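PDB 3WWC: oxidized polyvinyl alcohol hydrolase from Pseudomonas sp. VM15C, which hydrolyses beta-diketones such as 4,6-nonanedione and cleaves oxidized polyvinyl alcohol in the second step of its degradation. Local coordinates for residues 50-55 against 158-163. The protein carries 1 engineered substitution. Residues are numbered along the deposited sequence; the frame is centred on the assembly and turned at random.
Sequences FIVYPA and QCVGTK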
loop_
_atom_site.group_PDB
_atom_site.type_symbol
_atom_site.label_atom_id
_atom_site.label_comp_id
_atom_site.label_asym_id
_atom_site.label_seq_id
_atom_site.Cartn_x
_atom_site.Cartn_y
_atom_site.Cartn_z
ATOM N N PHE A 50 -14.677 6.721 -5.091
ATOM C CA PHE A 50 -13.573 7.212 -4.276
ATOM C C PHE A 50 -14.001 8.486 -3.597
ATOM O O PHE A 50 -14.982 9.131 -4.015
ATOM C CB PHE A 50 -12.312 7.450 -5.126
ATOM C CG PHE A 50 -12.492 8.418 -6.293
ATOM C CD1 PHE A 50 -12.912 7.937 -7.535
ATOM C CD2 PHE A 50 -12.255 9.791 -6.132
ATOM C CE1 PHE A 50 -13.089 8.826 -8.635
ATOM C CE2 PHE A 50 -12.434 10.681 -7.207
ATOM C CZ PHE A 50 -12.842 10.202 -8.458
ATOM N N ILE A 51 -13.303 8.853 -2.529
ATOM C CA ILE A 51 -13.684 10.021 -1.734
ATOM C C ILE A 51 -12.538 11.009 -1.734
ATOM O O ILE A 51 -11.368 10.649 -1.503
ATOM C CB ILE A 51 -14.017 9.587 -0.296
ATOM C CG1 ILE A 51 -15.182 8.582 -0.319
ATOM C CG2 ILE A 51 -14.433 10.789 0.572
ATOM C CD1 ILE A 51 -15.489 7.913 1.065
ATOM N N VAL A 52 -12.872 12.283 -1.892
ATOM C CA VAL A 52 -11.859 13.318 -1.935
ATOM C C VAL A 52 -11.999 14.292 -0.787
ATOM O O VAL A 52 -13.091 14.850 -0.544
ATOM C CB VAL A 52 -11.953 14.157 -3.255
ATOM C CG1 VAL A 52 -10.910 15.337 -3.230
ATOM C CG2 VAL A 52 -11.760 13.283 -4.479
ATOM N N TYR A 53 -10.902 14.509 -0.057
ATOM C CA TYR A 53 -10.880 15.549 0.989
ATOM C C TYR A 53 -9.765 16.518 0.518
ATOM O O TYR A 53 -8.556 16.237 0.666
ATOM C CB TYR A 53 -10.516 14.956 2.374
ATOM C CG TYR A 53 -11.577 14.112 3.083
ATOM C CD1 TYR A 53 -11.785 12.762 2.755
ATOM C CD2 TYR A 53 -12.360 14.658 4.108
ATOM C CE1 TYR A 53 -12.754 12.013 3.440
ATOM C CE2 TYR A 53 -13.314 13.910 4.784
ATOM C CZ TYR A 53 -13.504 12.591 4.440
ATOM O OH TYR A 53 -14.460 11.834 5.138
ATOM N N PRO A 54 -10.129 17.701 -0.021
ATOM C CA PRO A 54 -9.105 18.645 -0.488
ATOM C C PRO A 54 -8.247 19.197 0.640
ATOM O O PRO A 54 -8.700 19.405 1.769
ATOM C CB PRO A 54 -9.896 19.746 -1.196
ATOM C CG PRO A 54 -11.247 19.128 -1.454
ATOM C CD PRO A 54 -11.497 18.168 -0.321
ATOM N N ALA A 55 -6.975 19.433 0.324
ATOM C CA ALA A 55 -6.037 19.936 1.310
ATOM C C ALA A 55 -6.442 21.253 1.905
ATOM O O ALA A 55 -6.893 22.124 1.159
ATOM C CB ALA A 55 -4.651 20.113 0.653
ATOM N N GLN A 158 -5.350 11.221 -11.722
ATOM C CA GLN A 158 -5.265 12.123 -12.901
ATOM C C GLN A 158 -6.572 12.896 -13.080
ATOM O O GLN A 158 -6.560 14.075 -13.442
ATOM C CB GLN A 158 -4.928 11.313 -14.151
ATOM C CG GLN A 158 -3.473 10.899 -14.161
ATOM C CD GLN A 158 -3.132 9.982 -15.300
ATOM O OE1 GLN A 158 -1.966 9.919 -15.719
ATOM N NE2 GLN A 158 -4.096 9.240 -15.772
ATOM N N CYS A 159 -7.692 12.287 -12.727
ATOM C CA CYS A 159 -8.976 12.971 -12.835
ATOM C C CYS A 159 -9.170 14.031 -11.747
ATOM O O CYS A 159 -9.579 15.209 -12.020
ATOM C CB CYS A 159 -10.087 11.908 -12.761
ATOM S SG CYS A 159 -11.742 12.640 -12.888
ATOM N N VAL A 160 -8.861 13.698 -10.490
ATOM C CA VAL A 160 -9.035 14.665 -9.403
ATOM C C VAL A 160 -8.158 15.904 -9.683
ATOM O O VAL A 160 -8.539 17.009 -9.345
ATOM C CB VAL A 160 -8.670 14.007 -8.032
ATOM C CG1 VAL A 160 -8.708 15.021 -6.908
ATOM C CG2 VAL A 160 -9.654 12.889 -7.750
ATOM N N GLY A 161 -7.000 15.686 -10.300
ATOM C CA GLY A 161 -6.072 16.782 -10.586
ATOM C C GLY A 161 -6.603 17.781 -11.591
ATOM O O GLY A 161 -5.942 18.782 -11.804
ATOM N N THR A 162 -7.726 17.484 -12.239
ATOM C CA THR A 162 -8.313 18.478 -13.147
ATOM C C THR A 162 -9.151 19.442 -12.311
ATOM O O THR A 162 -9.507 20.529 -12.797
ATOM C CB THR A 162 -9.210 17.833 -14.265
ATOM O OG1 THR A 162 -10.381 17.261 -13.659
ATOM C CG2 THR A 162 -8.442 16.819 -15.089
ATOM N N LYS A 163 -9.497 19.099 -11.070
ATOM C CA LYS A 163 -10.324 19.976 -10.246
ATOM C C LYS A 163 -9.599 20.622 -9.072
ATOM O O LYS A 163 -9.943 21.747 -8.608
ATOM C CB LYS A 163 -11.548 19.207 -9.694
ATOM C CG LYS A 163 -12.549 20.138 -8.992
ATOM C CD LYS A 163 -13.707 19.384 -8.371
ATOM C CE LYS A 163 -14.222 20.062 -7.086
ATOM N NZ LYS A 163 -14.720 21.445 -7.316
#
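F50 packs its ring against V160. CE2 of F50 lies 3.6 Å from CG2 of V160, and the methyl comes in obliquely to the ring. The two side chains run past each other in opposite directions. CG of F50 sits between its backbone N and carbonyl carbon (chi1 57°), and this turns the ring toward the helix. I51 faces the other side of the sheet and packs on L79 of helix 75-80. V52 comes next and meets V160 tip to tip, with 3.9 Å between CG2 of V52 and CG2 of V160. The same V52 methyl lies in plane at the edge of the F50 ring. One methyl of V160 therefore touches both strand residues. The protein has the alpha/beta-hydrolase fold. Here the C-terminal part of helix 148-160 covers one face of the central mixed sheet, at strand 46-53. I98 of the neighbouring strand 96-100 touches both F50 and V160. Beyond the strand, P54 packs on Y164, just after residues 158-163. No hydrogen bond crosses the contact. Next to V160, C159 forms a disulfide with C27. O of C159 accepts from T162 N and, at 2.7 Å, from T162 OG1.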